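Local coordinates for IPT/TIG domain-containing protein BACOVA_02650 (Bacteroides ovatus, PDB 5E7H) that binds polysaccharide at the cell surface and probably captures xyloglucan before its transport into the periplasm for degradation, the piece here being its C-terminal part, at residues Gly102-Val107 against Thr121-Thr126; Phe164-Lys169 against Ile248-Asp253; Lys169-Gly174 against Gly200-Gly205. All blocks are in the same frame, centred on the assembly; numbering follows the deposited sequence.

Contact 1 of 3, residues Gly102-Val107 against Thr121-Thr126. With NA (sodium ion), chain I.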
loop_
_atom_site.group_PDB
_atom_site.type_symbol
_atom_site.label_atom_id
_atom_site.label_comp_id
_atom_site.label_asym_id
_atom_site.label_seq_id
_atom_site.Cartn_x
_atom_site.Cartn_y
_atom_site.Cartn_z
ATOM N N GLY A 102 19.200 9.268 -5.100
ATOM C CA GLY A 102 18.332 10.146 -4.349
ATOM C C GLY A 102 18.764 10.290 -2.908
ATOM O O GLY A 102 19.454 9.427 -2.347
ATOM N N ASP A 103 18.377 11.415 -2.315
ATOM C CA ASP A 103 18.596 11.678 -0.892
ATOM C C ASP A 103 17.416 11.101 -0.128
ATOM O O ASP A 103 16.335 11.673 -0.128
ATOM C CB ASP A 103 18.729 13.185 -0.667
ATOM C CG ASP A 103 19.095 13.550 0.765
ATOM O OD1 ASP A 103 19.183 12.658 1.628
ATOM O OD2 ASP A 103 19.284 14.757 1.010
ATOM N N CYS A 104 17.632 9.952 0.507
ATOM C CA CYS A 104 16.576 9.263 1.255
ATOM C C CYS A 104 17.250 8.228 2.146
ATOM O O CYS A 104 18.474 8.155 2.207
ATOM C CB CYS A 104 15.556 8.627 0.319
ATOM S SG CYS A 104 16.242 7.302 -0.738
ATOM N N SER A 105 16.453 7.444 2.857
ATOM C CA SER A 105 16.995 6.381 3.674
ATOM C C SER A 105 16.263 5.084 3.374
ATOM O O SER A 105 15.230 5.087 2.717
ATOM C CB SER A 105 16.880 6.734 5.157
ATOM O OG SER A 105 15.535 6.958 5.509
ATOM N N PHE A 106 16.862 3.986 3.828
ATOM C CA PHE A 106 16.273 2.661 3.739
ATOM C C PHE A 106 16.410 2.021 5.104
ATOM O O PHE A 106 17.481 2.078 5.729
ATOM C CB PHE A 106 16.950 1.857 2.637
ATOM C CG PHE A 106 16.617 2.388 1.296
ATOM C CD1 PHE A 106 15.386 2.116 0.742
ATOM C CD2 PHE A 106 17.466 3.256 0.655
ATOM C CE1 PHE A 106 15.015 2.665 -0.458
ATOM C CE2 PHE A 106 17.102 3.799 -0.564
ATOM C CZ PHE A 106 15.876 3.496 -1.119
ATOM N N VAL A 107 15.312 1.467 5.596
ATOM C CA VAL A 107 15.303 0.924 6.959
ATOM C C VAL A 107 14.650 -0.449 6.983
ATOM O O VAL A 107 13.744 -0.735 6.194
ATOM C CB VAL A 107 14.559 1.866 7.938
ATOM C CG1 VAL A 107 15.185 3.264 7.934
ATOM C CG2 VAL A 107 13.125 1.963 7.620
ATOM N N THR A 121 12.997 -4.386 3.909
ATOM C CA THR A 121 13.439 -3.012 3.702
ATOM C C THR A 121 12.323 -2.111 3.206
ATOM O O THR A 121 11.592 -2.470 2.300
ATOM C CB THR A 121 14.567 -2.988 2.692
ATOM O OG1 THR A 121 15.600 -3.873 3.123
ATOM C CG2 THR A 121 15.142 -1.585 2.553
ATOM N N CYS A 122 12.216 -0.911 3.767
ATOM C CA CYS A 122 11.291 0.095 3.269
ATOM C C CYS A 122 12.036 1.399 3.016
ATOM O O CYS A 122 13.129 1.623 3.544
ATOM C CB CYS A 122 10.113 0.312 4.223
ATOM S SG CYS A 122 10.508 0.901 5.866
ATOM N N LEU A 123 11.433 2.232 2.173
ATOM C CA LEU A 123 11.931 3.570 1.849
ATOM C C LEU A 123 11.548 4.543 2.940
ATOM O O LEU A 123 10.396 4.566 3.354
ATOM C CB LEU A 123 11.329 4.040 0.519
ATOM C CG LEU A 123 11.483 5.525 0.150
ATOM C CD1 LEU A 123 12.937 5.857 -0.105
ATOM C CD2 LEU A 123 10.627 5.878 -1.042
ATOM N N GLY A 124 12.509 5.334 3.391
ATOM C CA GLY A 124 12.237 6.402 4.334
ATOM C C GLY A 124 12.491 7.761 3.726
ATOM O O GLY A 124 13.538 8.006 3.112
ATOM N N ILE A 125 11.520 8.646 3.910
ATOM C CA ILE A 125 11.697 10.064 3.623
ATOM C C ILE A 125 11.486 10.757 4.963
ATOM O O ILE A 125 10.346 10.898 5.424
ATOM C CB ILE A 125 10.708 10.552 2.575
ATOM C CG1 ILE A 125 10.875 9.810 1.248
ATOM C CG2 ILE A 125 10.836 12.080 2.368
ATOM C CD1 ILE A 125 12.096 10.096 0.509
ATOM N N THR A 126 12.577 11.139 5.616
ATOM C CA THR A 126 12.505 11.628 6.978
ATOM C C THR A 126 13.415 12.826 7.141
ATOM O O THR A 126 14.434 12.963 6.458
ATOM C CB THR A 126 12.920 10.551 7.996
ATOM O OG1 THR A 126 14.351 10.411 8.003
ATOM C CG2 THR A 126 12.258 9.210 7.693
HETATM NA NA NA I . 10.105 -4.383 1.557
HETATM O O HOH W 1 15.292 10.010 4.885
HETATM O O HOH W 2 15.678 7.302 8.204
HETATM O O HOH W 3 8.214 -6.133 1.076
#
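Strands 105-107 and 121-126 form an antiparallel pair in a sheet of the xyloglucan-binding domain, and Thr121 of the second segment binds a sodium ion. Ser105 and Gly124 make one hydrogen-bonded pair, Val107 and Cys122 the next, with Phe106 and Leu123 as the non-hydrogen-bonded pair between them. The bonds are nearly straight at hydrogen; Val107 N meets Cys122 O at 3.0 Å, and Gly124 N lies 2.8 Å from Ser105 O. Phe106 and Leu123 lean across one another on one face, with Leu123 CD1 3.8 Å from Phe106 CE1. The same methyl reaches Cys104 SG at 3.7 Å, and Cys104 CB rests near Ile125 CD1. Phe106 CB is also touched by Thr121 CG2, and the Phe106 ring meets His99 edge-to-face. On the other face Val107 CG2 presses on Cys122 SG at 3.3 Å, a tight fit. Ser105 OG is wedged between its own backbone N and carbonyl carbon (chi1 59°), a turn that sets it over Gly124 CA at 3.5 Å. One water joins Ser105 OG to Thr126 N, accepting from the latter; a second bonds Ser105 OG and, weakly, Thr126 OG1. Thr121 O binds sodium at 2.5 Å, in a site completed by Asn92, Asn119, Asp253 and a water. The absence of a side chain at Gly124 thus leaves the serine hydroxyl room to lie close over the backbone, while the backbone carbonyl of Thr121 is committed to the metal.

Contact 2 of 3, residues Phe164-Lys169 against Ile248-Asp253. With NA (sodium ion), chain I; FMT (formic acid), chain C; FMT (formic acid), chain D.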
loop_
_atom_site.group_PDB
_atom_site.type_symbol
_atom_site.label_atom_id
_atom_site.label_comp_id
_atom_site.label_asym_id
_atom_site.label_seq_id
_atom_site.Cartn_x
_atom_site.Cartn_y
_atom_site.Cartn_z
ATOM N N PHE A 164 0.237 1.134 -2.365
ATOM C CA PHE A 164 1.491 0.973 -1.630
ATOM C C PHE A 164 1.163 1.083 -0.166
ATOM O O PHE A 164 0.116 1.611 0.188
ATOM C CB PHE A 164 2.556 2.015 -2.027
ATOM C CG PHE A 164 2.089 3.448 -2.003
ATOM C CD1 PHE A 164 1.477 4.027 -3.118
ATOM C CD2 PHE A 164 2.294 4.243 -0.882
ATOM C CE1 PHE A 164 1.058 5.362 -3.098
ATOM C CE2 PHE A 164 1.890 5.571 -0.870
ATOM C CZ PHE A 164 1.266 6.118 -1.961
ATOM N N GLU A 165 2.065 0.605 0.662
ATOM C CA GLU A 165 1.918 0.761 2.102
ATOM C C GLU A 165 2.690 1.990 2.504
ATOM O O GLU A 165 3.763 2.271 1.962
ATOM C CB GLU A 165 2.431 -0.463 2.833
ATOM C CG GLU A 165 1.421 -1.090 3.776
ATOM C CD GLU A 165 0.171 -1.620 3.084
ATOM O OE1 GLU A 165 -0.813 -1.889 3.794
ATOM O OE2 GLU A 165 0.181 -1.809 1.855
ATOM N N CYS A 166 2.153 2.714 3.477
ATOM C CA CYS A 166 2.752 3.964 3.937
ATOM C C CYS A 166 2.615 4.080 5.450
ATOM O O CYS A 166 1.577 3.719 6.012
ATOM C CB CYS A 166 2.080 5.122 3.252
ATOM S SG CYS A 166 2.816 6.739 3.587
ATOM N N PHE A 167 3.664 4.564 6.106
ATOM C CA PHE A 167 3.632 4.864 7.531
ATOM C C PHE A 167 3.986 6.324 7.717
ATOM O O PHE A 167 5.056 6.746 7.302
ATOM C CB PHE A 167 4.617 3.967 8.296
ATOM C CG PHE A 167 4.668 4.226 9.794
ATOM C CD1 PHE A 167 5.263 5.378 10.304
ATOM C CD2 PHE A 167 4.176 3.287 10.684
ATOM C CE1 PHE A 167 5.313 5.608 11.690
ATOM C CE2 PHE A 167 4.247 3.511 12.070
ATOM C CZ PHE A 167 4.819 4.670 12.552
ATOM N N VAL A 168 3.078 7.078 8.328
ATOM C CA VAL A 168 3.316 8.487 8.650
ATOM C C VAL A 168 3.407 8.630 10.173
ATOM O O VAL A 168 2.466 8.263 10.895
ATOM C CB VAL A 168 2.194 9.384 8.106
ATOM C CG1 VAL A 168 2.383 10.849 8.578
ATOM C CG2 VAL A 168 2.104 9.279 6.577
ATOM N N LYS A 169 4.523 9.145 10.690
ATOM C CA LYS A 169 4.689 9.270 12.140
ATOM C C LYS A 169 3.706 10.268 12.745
ATOM O O LYS A 169 3.073 9.980 13.788
ATOM C CB LYS A 169 6.124 9.684 12.489
ATOM C CG LYS A 169 6.417 9.790 13.994
ATOM C CD LYS A 169 6.512 8.416 14.610
ATOM C CE LYS A 169 6.740 8.485 16.115
ATOM N NZ LYS A 169 8.095 8.993 16.426
ATOM N N ILE A 248 9.246 15.722 8.986
ATOM C CA ILE A 248 8.329 14.626 8.703
ATOM C C ILE A 248 9.070 13.305 8.838
ATOM O O ILE A 248 10.296 13.270 8.877
ATOM C CB ILE A 248 7.683 14.752 7.301
ATOM C CG1 ILE A 248 8.672 14.388 6.171
ATOM C CG2 ILE A 248 7.116 16.176 7.105
ATOM C CD1 ILE A 248 8.069 14.384 4.761
ATOM N N GLU A 249 8.312 12.217 8.937
ATOM C CA GLU A 249 8.887 10.878 9.000
ATOM C C GLU A 249 7.897 9.945 8.331
ATOM O O GLU A 249 6.857 9.612 8.918
ATOM C CB GLU A 249 9.185 10.471 10.444
ATOM C CG GLU A 249 9.852 9.132 10.552
ATOM C CD GLU A 249 10.149 8.709 11.978
ATOM O OE1 GLU A 249 9.830 9.461 12.938
ATOM O OE2 GLU A 249 10.719 7.615 12.126
ATOM N N VAL A 250 8.200 9.571 7.089
ATOM C CA VAL A 250 7.265 8.816 6.250
ATOM C C VAL A 250 7.994 7.636 5.644
ATOM O O VAL A 250 9.107 7.788 5.129
ATOM C CB VAL A 250 6.669 9.692 5.138
ATOM C CG1 VAL A 250 5.641 8.920 4.312
ATOM C CG2 VAL A 250 6.041 10.951 5.742
ATOM N N TYR A 251 7.380 6.455 5.708
ATOM C CA TYR A 251 7.961 5.243 5.119
ATOM C C TYR A 251 7.020 4.675 4.077
ATOM O O TYR A 251 5.802 4.823 4.198
ATOM C CB TYR A 251 8.252 4.165 6.193
ATOM C CG TYR A 251 9.179 4.688 7.274
ATOM C CD1 TYR A 251 10.552 4.696 7.093
ATOM C CD2 TYR A 251 8.670 5.262 8.430
ATOM C CE1 TYR A 251 11.395 5.229 8.046
ATOM C CE2 TYR A 251 9.506 5.791 9.394
ATOM C CZ TYR A 251 10.872 5.781 9.188
ATOM O OH TYR A 251 11.745 6.315 10.114
ATOM N N PHE A 252 7.605 4.039 3.062
ATOM C CA PHE A 252 6.863 3.421 1.951
ATOM C C PHE A 252 7.351 2.010 1.673
ATOM O O PHE A 252 8.542 1.731 1.782
ATOM C CB PHE A 252 7.036 4.210 0.639
ATOM C CG PHE A 252 6.646 5.665 0.687
ATOM C CD1 PHE A 252 7.514 6.630 1.175
ATOM C CD2 PHE A 252 5.426 6.071 0.193
ATOM C CE1 PHE A 252 7.136 7.968 1.192
ATOM C CE2 PHE A 252 5.066 7.408 0.204
ATOM C CZ PHE A 252 5.935 8.346 0.699
ATOM N N ASP A 253 6.448 1.120 1.262
ATOM C CA ASP A 253 6.878 -0.207 0.801
ATOM C C ASP A 253 5.842 -0.819 -0.133
ATOM O O ASP A 253 4.686 -0.396 -0.185
ATOM C CB ASP A 253 7.117 -1.134 1.995
ATOM C CG ASP A 253 8.103 -2.244 1.722
ATOM O OD1 ASP A 253 8.632 -2.401 0.611
ATOM O OD2 ASP A 253 8.371 -3.008 2.682
HETATM NA NA NA I . 10.105 -4.383 1.557
HETATM C C FMT C . 10.363 6.368 17.695
HETATM O O1 FMT C . 9.553 6.114 18.622
HETATM O O2 FMT C . 9.990 6.226 16.502
HETATM C C FMT D . 7.799 9.186 20.429
HETATM O O1 FMT D . 8.503 8.413 19.726
HETATM O O2 FMT D . 7.777 10.421 20.172
HETATM O O HOH W 4 10.447 8.654 15.347
HETATM O O HOH W 3 8.214 -6.133 1.076
#
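Glu249 meets Lys169 at one end of an antiparallel strand pair, and Phe167 meets Tyr251 two residues further in; these residues lose much surface to each other. Glu249 extends fully beyond CG, which is anti to the backbone N (chi1 -177°), and this reach lays OE1 against the lysine chain, 3.6 Å from Lys169 CG. Bends at chi2 and chi4 leave Lys169 NZ at 3.9 Å from Glu249 OE1, a long salt bridge. A water closes the gap, accepting from Lys169 NZ and donating to Glu249 OE1, each at 2.6 Å, and donating also to a formic acid molecule. The other carboxylate oxygen, Glu249 OE2, accepts a hydrogen bond of 2.6 Å from Tyr251 OH on its anti lone pair, so both oxygens are engaged and the phenol is tied down within its own strand. Phe167 lies beside Tyr251, both pointing the same way, and Phe167 CD1 comes to the tyrosine ring's edge, 3.9 Å from Tyr251 CD2. On the opposite face Cys166 SG touches Val250 CG1 at 3.6 Å and lies oblique to the Phe252 ring, a sulfur-aromatic contact; the edge of that ring receives Phe164. Five backbone bonds join the strands, ending with Glu165 and Asp253; both carboxylate oxygens of Asp253 bind sodium. Strand 246-259 pairs on its other side with 121-126 (Val250 with Ile125), strand 160-168 with 207-213, and Phe177 of strand 176-181 packs on Val250 and Phe252.

Contact 3 of 3, residues Lys169-Gly174 against Gly200-Gly205. With FMT (formic acid), chain C; FMT (formic acid), chain D.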
loop_
_atom_site.group_PDB
_atom_site.type_symbol
_atom_site.label_atom_id
_atom_site.label_comp_id
_atom_site.label_asym_id
_atom_site.label_seq_id
_atom_site.Cartn_x
_atom_site.Cartn_y
_atom_site.Cartn_z
ATOM N N LYS A 169 4.523 9.145 10.690
ATOM C CA LYS A 169 4.689 9.270 12.140
ATOM C C LYS A 169 3.706 10.268 12.745
ATOM O O LYS A 169 3.073 9.980 13.788
ATOM C CB LYS A 169 6.124 9.684 12.489
ATOM C CG LYS A 169 6.417 9.790 13.994
ATOM C CD LYS A 169 6.512 8.416 14.610
ATOM C CE LYS A 169 6.740 8.485 16.115
ATOM N NZ LYS A 169 8.095 8.993 16.426
ATOM N N GLU A 170 3.627 11.460 12.140
ATOM C CA GLU A 170 2.785 12.561 12.626
ATOM C C GLU A 170 2.284 13.335 11.437
ATOM O O GLU A 170 2.978 13.426 10.420
ATOM C CB GLU A 170 3.557 13.530 13.544
ATOM C CG GLU A 170 4.463 12.920 14.596
ATOM C CD GLU A 170 3.741 12.569 15.887
ATOM O OE1 GLU A 170 2.493 12.649 15.922
ATOM O OE2 GLU A 170 4.433 12.220 16.870
ATOM N N VAL A 171 1.102 13.933 11.557
ATOM C CA VAL A 171 0.618 14.764 10.477
ATOM C C VAL A 171 1.524 15.980 10.342
ATOM O O VAL A 171 2.176 16.416 11.310
ATOM C CB VAL A 171 -0.840 15.213 10.688
ATOM C CG1 VAL A 171 -1.776 13.993 10.622
ATOM C CG2 VAL A 171 -0.984 15.951 11.979
ATOM N N PHE A 172 1.549 16.505 9.137
ATOM C CA PHE A 172 2.385 17.654 8.800
ATOM C C PHE A 172 1.608 18.609 7.918
ATOM O O PHE A 172 0.597 18.244 7.320
ATOM C CB PHE A 172 3.682 17.189 8.116
ATOM C CG PHE A 172 3.471 16.184 7.015
ATOM C CD1 PHE A 172 3.092 16.585 5.743
ATOM C CD2 PHE A 172 3.668 14.827 7.249
ATOM C CE1 PHE A 172 2.902 15.655 4.733
ATOM C CE2 PHE A 172 3.477 13.904 6.260
ATOM C CZ PHE A 172 3.098 14.305 4.996
ATOM N N THR A 173 2.077 19.853 7.863
ATOM C CA THR A 173 1.454 20.882 7.053
ATOM C C THR A 173 2.510 21.556 6.192
ATOM O O THR A 173 3.391 22.262 6.704
ATOM C CB THR A 173 0.749 21.950 7.913
ATOM O OG1 THR A 173 -0.191 21.315 8.785
ATOM C CG2 THR A 173 0.029 22.959 7.021
ATOM N N GLY A 174 2.407 21.335 4.888
ATOM C CA GLY A 174 3.318 21.927 3.918
ATOM C C GLY A 174 3.860 20.869 2.976
ATOM O O GLY A 174 3.617 20.924 1.770
ATOM N N GLY A 200 -9.908 7.022 4.481
ATOM C CA GLY A 200 -9.885 8.316 3.819
ATOM C C GLY A 200 -9.088 9.375 4.570
ATOM O O GLY A 200 -9.014 10.522 4.119
ATOM N N LYS A 201 -8.487 8.997 5.697
ATOM C CA LYS A 201 -7.691 9.921 6.511
ATOM C C LYS A 201 -6.189 9.634 6.473
ATOM O O LYS A 201 -5.766 8.522 6.166
ATOM C CB LYS A 201 -8.160 9.880 7.969
ATOM C CG LYS A 201 -9.554 10.476 8.177
ATOM C CD LYS A 201 -10.587 9.420 8.527
ATOM C CE LYS A 201 -10.713 9.226 10.030
ATOM N NZ LYS A 201 -11.552 10.280 10.672
ATOM N N THR A 202 -5.374 10.638 6.795
ATOM C CA THR A 202 -3.949 10.398 7.025
ATOM C C THR A 202 -3.771 9.755 8.392
ATOM O O THR A 202 -3.700 10.442 9.416
ATOM C CB THR A 202 -3.110 11.695 6.936
ATOM O OG1 THR A 202 -3.314 12.290 5.654
ATOM C CG2 THR A 202 -1.635 11.395 7.122
ATOM N N GLU A 203 -3.737 8.427 8.420
ATOM C CA GLU A 203 -3.530 7.710 9.672
ATOM C C GLU A 203 -2.094 7.936 10.102
ATOM O O GLU A 203 -1.203 8.071 9.252
ATOM C CB GLU A 203 -3.819 6.209 9.507
ATOM C CG GLU A 203 -5.235 5.919 9.024
ATOM C CD GLU A 203 -6.305 6.257 10.042
ATOM O OE1 GLU A 203 -7.456 6.539 9.626
ATOM O OE2 GLU A 203 -6.008 6.259 11.254
ATOM N N THR A 204 -1.868 7.988 11.406
ATOM C CA THR A 204 -0.522 8.156 11.932
ATOM C C THR A 204 -0.149 7.065 12.917
ATOM O O THR A 204 -1.013 6.487 13.588
ATOM C CB THR A 204 -0.349 9.513 12.620
ATOM O OG1 THR A 204 -1.281 9.629 13.696
ATOM C CG2 THR A 204 -0.574 10.655 11.611
ATOM N N GLY A 205 1.141 6.772 12.984
ATOM C CA GLY A 205 1.667 5.851 13.970
ATOM C C GLY A 205 1.412 4.407 13.645
ATOM O O GLY A 205 1.629 3.541 14.512
HETATM C C FMT C . 10.363 6.368 17.695
HETATM O O1 FMT C . 9.553 6.114 18.622
HETATM O O2 FMT C . 9.990 6.226 16.502
HETATM C C FMT D . 7.799 9.186 20.429
HETATM O O1 FMT D . 8.503 8.413 19.726
HETATM O O2 FMT D . 7.777 10.421 20.172
#
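Residues 169-171 and 202-205 run past each other in roughly opposed directions, 147° apart, as irregular loop backbone, with the CA atoms of Lys169 and Gly205 4.9 Å apart. Contact is made by van der Waals touch alone. Thr204 does most of it: its CB lies 3.6 Å from Lys169 O, and its methyl CG2 reaches over the following peptide to within 3.7 Å of Val171 N. The torsion explains this reach, for OG1 is set between the backbone N and carbonyl carbon (chi1 59°), leaving CG2 anti to the carbonyl carbon and directed at the other loop. Val171 answers with one branch, CG1, which crosses the threonine obliquely and meets Thr204 CG2 at 3.7 Å. That same CG1 is more loosely placed against Thr202, 4.2 Å from Thr202 O and 4.4 Å from Thr202 CG2. The hydroxyl of Thr202 is engaged within its own neighbourhood, bonded to Pro194 O, while its methyl side is turned to the valine. Gly205 takes a positive phi (77°), a conformation to which glycine is well suited, and passes near the carbonyl of Lys169; its backbone bond to Val168 holds the loop to the strand end. Little surface is buried, and Glu170 and Val171 remain solvent-exposed. The arrangement is that of two surface loops lying together at the edge of a beta-sandwich-like domain: one follows strand 160-168, the other precedes strand 207-213, and these two strands are paired in the same sheet.

How the contacts relate
From the N terminus, the chain first passes through the IPT/TIG domain; all six segments fall within the xyloglucan-binding domain. Contact 1 closes a short loop of 13 residues before the others begin. Contact 2 then opens and shuts 78 residues later, and contact 3 is nested inside that loop, sharing Lys169 with it. Contacts 1 and 2 are joined edge to edge, since strands 121-126 and 246-259 are neighbours, and Thr121 and Asp253 bind one sodium ion. Contact 3 continues from contact 2 through Val168 O and Gly205 N, 2.9 Å apart, and stays about 8 Å from contact 1 at nearest atoms.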